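Local coordinates for protein inosine-uridine nucleoside N-ribohydrolase (Xanthomonas oryzae pv. oryzae, PDB 4KL0) that is a bacterial effector that binds calcium and, like the related nucleoside hydrolases, may hydrolyse N-glycosidic bonds, at residues 222-227 against 319-324; 228-233 against 313-318. All blocks are in the same frame, centred on the assembly; numbering follows the deposited sequence.

Contact 1 of 2, residues 222-227 against 319-324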
ATOM      1  N   ARG A 222       4.098 -13.199  -1.991  1.00 13.97           N
ATOM      2  CA  ARG A 222       2.912 -13.030  -2.791  1.00 15.83           C
ATOM      3  C   ARG A 222       3.017 -11.641  -3.426  1.00 16.43           C
ATOM      4  O   ARG A 222       3.195 -10.670  -2.694  1.00 16.18           O
ATOM      5  CB  ARG A 222       1.643 -13.097  -1.947  1.00 14.95           C
ATOM      6  CG  ARG A 222       0.362 -12.969  -2.766  1.00 17.54           C
ATOM      7  CD  ARG A 222      -0.865 -13.238  -1.876  1.00 18.81           C
ATOM      8  NE  ARG A 222      -0.855 -14.661  -1.577  1.00 21.44           N
ATOM      9  CZ  ARG A 222      -1.741 -15.254  -0.790  1.00 26.13           C
ATOM     10  NH1 ARG A 222      -2.719 -14.534  -0.239  1.00 25.04           N
ATOM     11  NH2 ARG A 222      -1.656 -16.558  -0.586  1.00 26.79           N
ATOM     12  N   ILE A 223       3.004 -11.584  -4.751  1.00 14.82           N
ATOM     13  CA  ILE A 223       3.348 -10.338  -5.471  1.00 13.57           C
ATOM     14  C   ILE A 223       2.107  -9.893  -6.217  1.00 15.80           C
ATOM     15  O   ILE A 223       1.562 -10.602  -7.103  1.00 17.08           O
ATOM     16  CB  ILE A 223       4.466 -10.506  -6.494  1.00 14.50           C
ATOM     17  CG1 ILE A 223       5.764 -11.145  -5.958  1.00 18.77           C
ATOM     18  CG2 ILE A 223       4.795  -9.116  -7.114  1.00 16.58           C
ATOM     19  CD1 ILE A 223       6.451 -10.366  -4.940  1.00 21.98           C
ATOM     20  N   LEU A 224       1.610  -8.723  -5.858  1.00 13.22           N
ATOM     21  CA  LEU A 224       0.410  -8.206  -6.503  1.00 13.98           C
ATOM     22  C   LEU A 224       0.867  -7.145  -7.488  1.00 16.53           C
ATOM     23  O   LEU A 224       1.707  -6.312  -7.147  1.00 17.63           O
ATOM     24  CB  LEU A 224      -0.498  -7.505  -5.478  1.00 13.63           C
ATOM     25  CG  LEU A 224      -1.871  -7.077  -6.030  1.00 17.16           C
ATOM     26  CD1 LEU A 224      -2.973  -7.488  -5.104  1.00 16.67           C
ATOM     27  CD2 LEU A 224      -1.953  -5.501  -6.344  1.00 14.68           C
ATOM     28  N   THR A 225       0.326  -7.149  -8.687  1.00 18.03           N
ATOM     29  CA  THR A 225       0.879  -6.313  -9.752  1.00 15.49           C
ATOM     30  C   THR A 225      -0.155  -5.252 -10.150  1.00 14.99           C
ATOM     31  O   THR A 225      -1.358  -5.283  -9.779  1.00 17.72           O
ATOM     32  CB  THR A 225       1.183  -7.170 -10.978  1.00 20.43           C
ATOM     33  OG1 THR A 225      -0.051  -7.630 -11.531  1.00 25.38           O
ATOM     34  CG2 THR A 225       2.000  -8.348 -10.579  1.00 23.87           C
ATOM     35  N   LYS A 226       0.267  -4.267 -10.911  1.00 16.77           N
ATOM     36  CA  LYS A 226      -0.645  -3.175 -11.239  1.00 18.81           C
ATOM     37  C   LYS A 226      -1.913  -3.651 -12.003  1.00 17.63           C
ATOM     38  O   LYS A 226      -2.965  -3.049 -11.867  1.00 19.76           O
ATOM     39  CB  LYS A 226       0.114  -2.083 -12.034  1.00 21.71           C
ATOM     40  CG  LYS A 226       0.658  -2.601 -13.362  1.00 24.18           C
ATOM     41  CD  LYS A 226       1.655  -1.636 -13.987  1.00 24.71           C
ATOM     42  CE  LYS A 226       2.061  -2.131 -15.398  1.00 28.28           C
ATOM     43  NZ  LYS A 226       2.530  -0.968 -16.232  1.00 40.45           N
ATOM     44  N   GLU A 227      -1.796  -4.743 -12.783  1.00 19.22           N
ATOM     45  CA  GLU A 227      -2.961  -5.283 -13.508  1.00 20.59           C
ATOM     46  C   GLU A 227      -4.109  -5.751 -12.608  1.00 18.98           C
ATOM     47  O   GLU A 227      -5.307  -5.694 -12.998  1.00 21.90           O
ATOM     48  CB  GLU A 227      -2.496  -6.395 -14.466  1.00 24.82           C
ATOM     49  CG  GLU A 227      -1.663  -5.817 -15.624  1.00 28.59           C
ATOM     50  CD  GLU A 227      -0.184  -5.664 -15.279  1.00 31.25           C
ATOM     51  OE1 GLU A 227       0.267  -6.193 -14.211  1.00 29.65           O
ATOM     52  OE2 GLU A 227       0.538  -5.018 -16.089  1.00 37.78           O
ATOM     53  N   PRO A 319      -4.014  -0.734  -1.198  1.00 10.53           N
ATOM     54  CA  PRO A 319      -5.052  -1.371  -0.384  1.00 10.84           C
ATOM     55  C   PRO A 319      -5.312  -2.781  -0.848  1.00 11.35           C
ATOM     56  O   PRO A 319      -5.515  -3.648   0.001  1.00 11.51           O
ATOM     57  CB  PRO A 319      -6.275  -0.520  -0.706  1.00 10.06           C
ATOM     58  CG  PRO A 319      -5.708   0.831  -0.887  1.00 10.89           C
ATOM     59  CD  PRO A 319      -4.427   0.605  -1.671  1.00 12.12           C
ATOM     60  N   LEU A 320      -5.287  -3.028  -2.152  1.00 13.54           N
ATOM     61  CA  LEU A 320      -5.481  -4.386  -2.609  1.00 13.55           C
ATOM     62  C   LEU A 320      -4.358  -5.299  -2.143  1.00 13.97           C
ATOM     63  O   LEU A 320      -4.579  -6.484  -1.907  1.00 14.79           O
ATOM     64  CB  LEU A 320      -5.575  -4.429  -4.135  1.00 14.60           C
ATOM     65  CG  LEU A 320      -6.916  -3.875  -4.621  1.00 14.98           C
ATOM     66  CD1 LEU A 320      -6.834  -3.587  -6.162  1.00 17.68           C
ATOM     67  CD2 LEU A 320      -8.048  -4.880  -4.363  1.00 18.19           C
ATOM     68  N   THR A 321      -3.138  -4.784  -2.066  1.00 12.47           N
ATOM     69  CA  THR A 321      -1.992  -5.589  -1.588  1.00 11.56           C
ATOM     70  C   THR A 321      -2.229  -6.046  -0.153  1.00 12.25           C
ATOM     71  O   THR A 321      -1.997  -7.200   0.181  1.00 12.84           O
ATOM     72  CB  THR A 321      -0.693  -4.767  -1.717  1.00 12.81           C
ATOM     73  OG1 THR A 321      -0.546  -4.424  -3.102  1.00 11.78           O
ATOM     74  CG2 THR A 321       0.516  -5.547  -1.281  1.00 12.42           C
ATOM     75  N   LEU A 322      -2.695  -5.114   0.677  1.00 11.64           N
ATOM     76  CA  LEU A 322      -3.052  -5.470   2.035  1.00 11.94           C
ATOM     77  C   LEU A 322      -4.173  -6.525   2.085  1.00 13.39           C
ATOM     78  O   LEU A 322      -4.043  -7.519   2.862  1.00 13.61           O
ATOM     79  CB  LEU A 322      -3.412  -4.202   2.839  1.00 11.25           C
ATOM     80  CG  LEU A 322      -3.858  -4.557   4.281  1.00 11.14           C
ATOM     81  CD1 LEU A 322      -2.695  -5.179   5.022  1.00 14.59           C
ATOM     82  CD2 LEU A 322      -4.310  -3.318   5.013  1.00 14.02           C
ATOM     83  N   LEU A 323      -5.194  -6.368   1.260  1.00 12.88           N
ATOM     84  CA  LEU A 323      -6.275  -7.352   1.207  1.00 14.45           C
ATOM     85  C   LEU A 323      -5.698  -8.696   0.777  1.00 15.05           C
ATOM     86  O   LEU A 323      -6.101  -9.757   1.288  1.00 17.69           O
ATOM     87  CB  LEU A 323      -7.412  -6.899   0.297  1.00 14.95           C
ATOM     88  CG  LEU A 323      -8.177  -5.639   0.769  1.00 12.67           C
ATOM     89  CD1 LEU A 323      -9.382  -5.387  -0.130  1.00 17.18           C
ATOM     90  CD2 LEU A 323      -8.691  -5.793   2.209  1.00 15.37           C
ATOM     91  N   ALA A 324      -4.718  -8.665  -0.122  1.00 12.91           N
ATOM     92  CA  ALA A 324      -4.094  -9.922  -0.561  1.00 15.17           C
ATOM     93  C   ALA A 324      -3.219 -10.593   0.495  1.00 16.83           C
ATOM     94  O   ALA A 324      -2.923 -11.803   0.375  1.00 19.60           O
ATOM     95  CB  ALA A 324      -3.305  -9.673  -1.904  1.00 13.08           C
TER

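Contact 2 of 2, residues 228-233 against 313-318. With CA (calcium ion), chain B.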
ATOM      1  N   ALA A 228      -3.760  -6.194 -11.401  1.00 18.50           N
ATOM      2  CA  ALA A 228      -4.748  -6.604 -10.401  1.00 19.28           C
ATOM      3  C   ALA A 228      -5.565  -5.386  -9.998  1.00 20.04           C
ATOM      4  O   ALA A 228      -6.778  -5.462  -9.838  1.00 21.86           O
ATOM      5  CB  ALA A 228      -4.046  -7.204  -9.192  1.00 17.57           C
ATOM      6  N   ALA A 229      -4.908  -4.232  -9.829  1.00 19.95           N
ATOM      7  CA  ALA A 229      -5.673  -3.033  -9.464  1.00 18.46           C
ATOM      8  C   ALA A 229      -6.603  -2.502 -10.554  1.00 22.12           C
ATOM      9  O   ALA A 229      -7.701  -1.983 -10.255  1.00 21.17           O
ATOM     10  CB  ALA A 229      -4.746  -1.899  -8.979  1.00 19.81           C
ATOM     11  N   TYR A 230      -6.174  -2.598 -11.825  1.00 22.40           N
ATOM     12  CA  TYR A 230      -6.986  -2.077 -12.921  1.00 26.36           C
ATOM     13  C   TYR A 230      -8.361  -2.729 -12.865  1.00 26.53           C
ATOM     14  O   TYR A 230      -9.408  -2.086 -13.048  1.00 27.08           O
ATOM     15  CB  TYR A 230      -6.324  -2.382 -14.287  1.00 27.34           C
ATOM     16  CG  TYR A 230      -4.949  -1.776 -14.492  1.00 25.14           C
ATOM     17  CD1 TYR A 230      -4.516  -0.698 -13.760  1.00 22.89           C
ATOM     18  CD2 TYR A 230      -4.076  -2.288 -15.458  1.00 26.26           C
ATOM     19  CE1 TYR A 230      -3.235  -0.133 -13.976  1.00 25.92           C
ATOM     20  CE2 TYR A 230      -2.802  -1.749 -15.663  1.00 26.99           C
ATOM     21  CZ  TYR A 230      -2.392  -0.677 -14.928  1.00 25.56           C
ATOM     22  OH  TYR A 230      -1.140  -0.147 -15.181  1.00 29.68           O
ATOM     23  N   LYS A 231      -8.356  -4.017 -12.578  1.00 25.45           N
ATOM     24  CA  LYS A 231      -9.608  -4.736 -12.595  1.00 26.49           C
ATOM     25  C   LYS A 231     -10.587  -4.286 -11.490  1.00 30.43           C
ATOM     26  O   LYS A 231     -11.816  -4.318 -11.664  1.00 30.78           O
ATOM     27  CB  LYS A 231      -9.300  -6.209 -12.487  1.00 27.37           C
ATOM     28  CG  LYS A 231     -10.503  -7.099 -12.774  1.00 29.25           C
ATOM     29  CD  LYS A 231     -10.025  -8.482 -13.131  1.00 28.86           C
ATOM     30  CE  LYS A 231     -11.146  -9.316 -13.705  1.00 28.63           C
ATOM     31  NZ  LYS A 231     -10.916 -10.731 -13.276  1.00 26.56           N
ATOM     32  N   ALA A 232     -10.041  -3.856 -10.356  1.00 28.50           N
ATOM     33  CA  ALA A 232     -10.861  -3.474  -9.201  1.00 26.55           C
ATOM     34  C   ALA A 232     -10.871  -1.945  -8.957  1.00 26.05           C
ATOM     35  O   ALA A 232     -11.060  -1.485  -7.819  1.00 24.94           O
ATOM     36  CB  ALA A 232     -10.347  -4.230  -7.945  1.00 22.38           C
ATOM     37  N   ALA A 233     -10.670  -1.154 -10.017  1.00 23.26           N
ATOM     38  CA  ALA A 233     -10.562   0.296  -9.888  1.00 22.25           C
ATOM     39  C   ALA A 233     -11.848   0.859  -9.331  1.00 20.34           C
ATOM     40  O   ALA A 233     -12.933   0.369  -9.674  1.00 20.66           O
ATOM     41  CB  ALA A 233     -10.266   0.944 -11.280  1.00 20.39           C
ATOM     42  N   LYS A 313     -12.703   5.395 -13.044  1.00 21.65           N
ATOM     43  CA  LYS A 313     -11.719   4.338 -12.788  1.00 20.38           C
ATOM     44  C   LYS A 313     -10.497   4.926 -12.079  1.00 19.74           C
ATOM     45  O   LYS A 313      -9.702   5.614 -12.731  1.00 22.55           O
ATOM     46  CB  LYS A 313     -11.211   3.760 -14.114  1.00 25.61           C
ATOM     47  CG  LYS A 313     -12.306   3.157 -15.013  1.00 29.48           C
ATOM     48  CD  LYS A 313     -11.681   2.270 -16.106  1.00 32.79           C
ATOM     49  CE  LYS A 313     -11.511   3.023 -17.435  1.00 35.59           C
ATOM     50  NZ  LYS A 313     -10.523   2.338 -18.351  1.00 38.13           N
ATOM     51  N   LEU A 314     -10.320   4.633 -10.785  1.00 18.84           N
ATOM     52  CA  LEU A 314      -9.172   5.115 -10.009  1.00 18.05           C
ATOM     53  C   LEU A 314      -8.530   3.872  -9.347  1.00 16.35           C
ATOM     54  O   LEU A 314      -9.211   3.119  -8.607  1.00 17.06           O
ATOM     55  CB  LEU A 314      -9.598   6.139  -8.945  1.00 15.60           C
ATOM     56  CG  LEU A 314     -10.228   7.407  -9.558  1.00 20.89           C
ATOM     57  CD1 LEU A 314     -10.971   8.132  -8.459  1.00 19.73           C
ATOM     58  CD2 LEU A 314      -9.154   8.295 -10.278  1.00 17.13           C
ATOM     59  N   ASN A 315      -7.230   3.652  -9.591  1.00 18.39           N
ATOM     60  CA  ASN A 315      -6.593   2.440  -9.052  1.00 16.66           C
ATOM     61  C   ASN A 315      -6.207   2.496  -7.561  1.00 16.72           C
ATOM     62  O   ASN A 315      -5.739   3.562  -7.085  1.00 18.78           O
ATOM     63  CB  ASN A 315      -5.364   2.134  -9.885  1.00 18.56           C
ATOM     64  CG  ASN A 315      -5.721   1.846 -11.319  1.00 20.06           C
ATOM     65  OD1 ASN A 315      -6.791   1.276 -11.612  1.00 22.07           O
ATOM     66  ND2 ASN A 315      -4.822   2.211 -12.232  1.00 23.19           N
ATOM     67  N   LEU A 316      -6.454   1.405  -6.831  1.00 16.64           N
ATOM     68  CA  LEU A 316      -6.023   1.283  -5.407  1.00 15.56           C
ATOM     69  C   LEU A 316      -4.997   0.135  -5.230  1.00 15.47           C
ATOM     70  O   LEU A 316      -5.292  -0.950  -4.698  1.00 17.71           O
ATOM     71  CB  LEU A 316      -7.232   1.062  -4.461  1.00 14.58           C
ATOM     72  CG  LEU A 316      -8.153   2.276  -4.335  1.00 15.45           C
ATOM     73  CD1 LEU A 316      -9.431   1.999  -3.462  1.00 15.96           C
ATOM     74  CD2 LEU A 316      -7.330   3.522  -3.876  1.00 16.82           C
ATOM     75  N   TYR A 317      -3.750   0.375  -5.603  1.00 13.11           N
ATOM     76  CA  TYR A 317      -2.805  -0.718  -5.638  1.00 13.34           C
ATOM     77  C   TYR A 317      -2.454  -1.206  -4.255  1.00 12.75           C
ATOM     78  O   TYR A 317      -2.443  -2.386  -3.975  1.00 12.68           O
ATOM     79  CB  TYR A 317      -1.481  -0.256  -6.286  1.00 15.46           C
ATOM     80  CG  TYR A 317      -1.652   0.425  -7.625  1.00 16.59           C
ATOM     81  CD1 TYR A 317      -1.783  -0.322  -8.781  1.00 16.91           C
ATOM     82  CD2 TYR A 317      -1.653   1.815  -7.714  1.00 18.11           C
ATOM     83  CE1 TYR A 317      -1.934   0.304 -10.026  1.00 18.45           C
ATOM     84  CE2 TYR A 317      -1.815   2.459  -8.939  1.00 19.80           C
ATOM     85  CZ  TYR A 317      -1.952   1.693 -10.079  1.00 20.40           C
ATOM     86  OH  TYR A 317      -2.092   2.331 -11.311  1.00 20.88           O
ATOM     87  N   ASP A 318      -2.167  -0.268  -3.377  1.00 10.73           N
ATOM     88  CA  ASP A 318      -1.694  -0.671  -2.072  1.00 10.13           C
ATOM     89  C   ASP A 318      -2.794  -1.277  -1.169  1.00 10.19           C
ATOM     90  O   ASP A 318      -2.531  -2.250  -0.427  1.00 11.28           O
ATOM     91  CB  ASP A 318      -1.008   0.516  -1.387  1.00 12.00           C
ATOM     92  CG  ASP A 318       0.281   0.910  -2.068  1.00 13.13           C
ATOM     93  OD1 ASP A 318       0.793   0.171  -2.930  1.00 12.34           O
ATOM     94  OD2 ASP A 318       0.861   1.966  -1.734  1.00 11.45           O
TER
HETATM   95 CA    CA B 501       2.954   3.083  -1.962  1.00 10.46          CA
HETATM   96  O   HOH W   1      -7.966  -0.731  -7.637  1.00 19.34           O
HETATM   97  O   HOH W   2      -0.766   1.856 -13.585  1.00 31.51           O
HETATM   98  O   HOH W   3       2.748   1.352  -4.020  1.00 13.09           O
HETATM   99  O   HOH W   4       1.813   4.261  -3.831  1.00 15.13           O
HETATM  100  O   HOH W   5       4.822   3.424  -3.732  1.00 12.46           O

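Contact 1 of 2, residues 222-227 against 319-324
The backbone oxygen of A324, near the end of helix 317-325, accepts a hydrogen bond from R222 NH1 at 2.8 Å. NH1 approaches nearly in line with the C=O bond, at a C=O...N angle of 168°, while the oxygen sits at the edge of the guanidinium, tilted modestly from its plane; the hydrogen bond is moderately bent at the hydrogen. R222 runs extended from the strand, CG anti to the backbone N (chi1 -178°); this start of the chain brings CD alongside A324 O, 3.4 Å away, and the bend at chi3 then turns the guanidinium so that NH1 meets the same oxygen. NH2 forms a salt bridge with E348 of the neighbouring strand 347-350, a second polar partner that helps fix the rotation of the guanidinium.

Two residues along the strand, L224 also points to the helix and supplies the apolar half of the contact. Its two methyls divide the work: CD1 lies 3.9 Å from A324 CB and 4.1 Å from L320 CB, whereas CD2 reaches the flank of T321, 3.7 Å from OG1. That hydroxyl is hydrogen-bonded to the backbone oxygen of Y317, one turn earlier in the helix, and so presents a satisfied polar atom to the leucine.

The helix segment runs nearly antiparallel to strand 222-224, their axes 153° apart and 9.0 Å at closest. One arginine bond and the leucine methyls join helix 317-325 to one face of the mostly parallel sheet; the cationic guanidinium, balanced by E348, would probably also suit the partial negative charge at the helix's C-terminal end.

Contact 2 of 2, residues 228-233 against 313-318
Water bridges, with no direct hydrogen bond, join the polar groups of A229 and Y230 to those of L316 and Y317. One water donates to A229 O at 2.9 Å and accepts from L316 N at 2.7 Å, linking the end of helix 226-231 to the N-cap residue of helix 317-325. A second joins the hydroxyls of Y230 and Y317, 2.6 Å from Y230 OH.

The two tyrosines approach edge by edge, Y230 CE1 standing 4.2 Å from Y317 CE1. N315 lies beside both rings: its ND2 donates to Y317 OH at 2.9 Å, the hydroxyl lying 24° out of the amide plane, and the same nitrogen rests against the Y230 ring edge, 3.3 Å from CD1. Ring and amide planes are inclined by 39°. With CG anti to the carbonyl carbon (chi1 -62°), the N315 amide is carried to this edge while OD1 turns to A233 CB.

Small residues let the backbones close in. A229 CB lies 3.4 Å from Y317 CD1, and A233 CB packs against the K313 main chain.

At the far end, D318 OD2 binds the calcium ion at 2.4 Å, while OD1 accepts a hydrogen bond from a water that is itself a ligand of the calcium. D35, D42 and the backbone oxygen of I151 join in the coordination, an aspartate-rich calcium site characteristic of the nucleoside hydrolase fold.

Overall arrangement
Contacts 1 and 2 are consecutive parts of one interface, their centres about 9 Å apart. Both use helices 226-231 and 317-325, and contact 2 is nested within the chain loop that contact 1 closes. L320 bridges them: its CD1 reaches A229 CA at 3.5 Å and A232 CB at 4.0 Å. K226 CB also packs on Y317 CE1, at 3.7 Å. The calcium ion lies beside helix 317-325: D318 of contact 2 binds it directly, whereas the T321 side chain of contact 1 stays about 8 Å from the metal and about 4 Å from that of I151, another calcium ligand. The strand-anchored helix thus carries a metal ligand near its start.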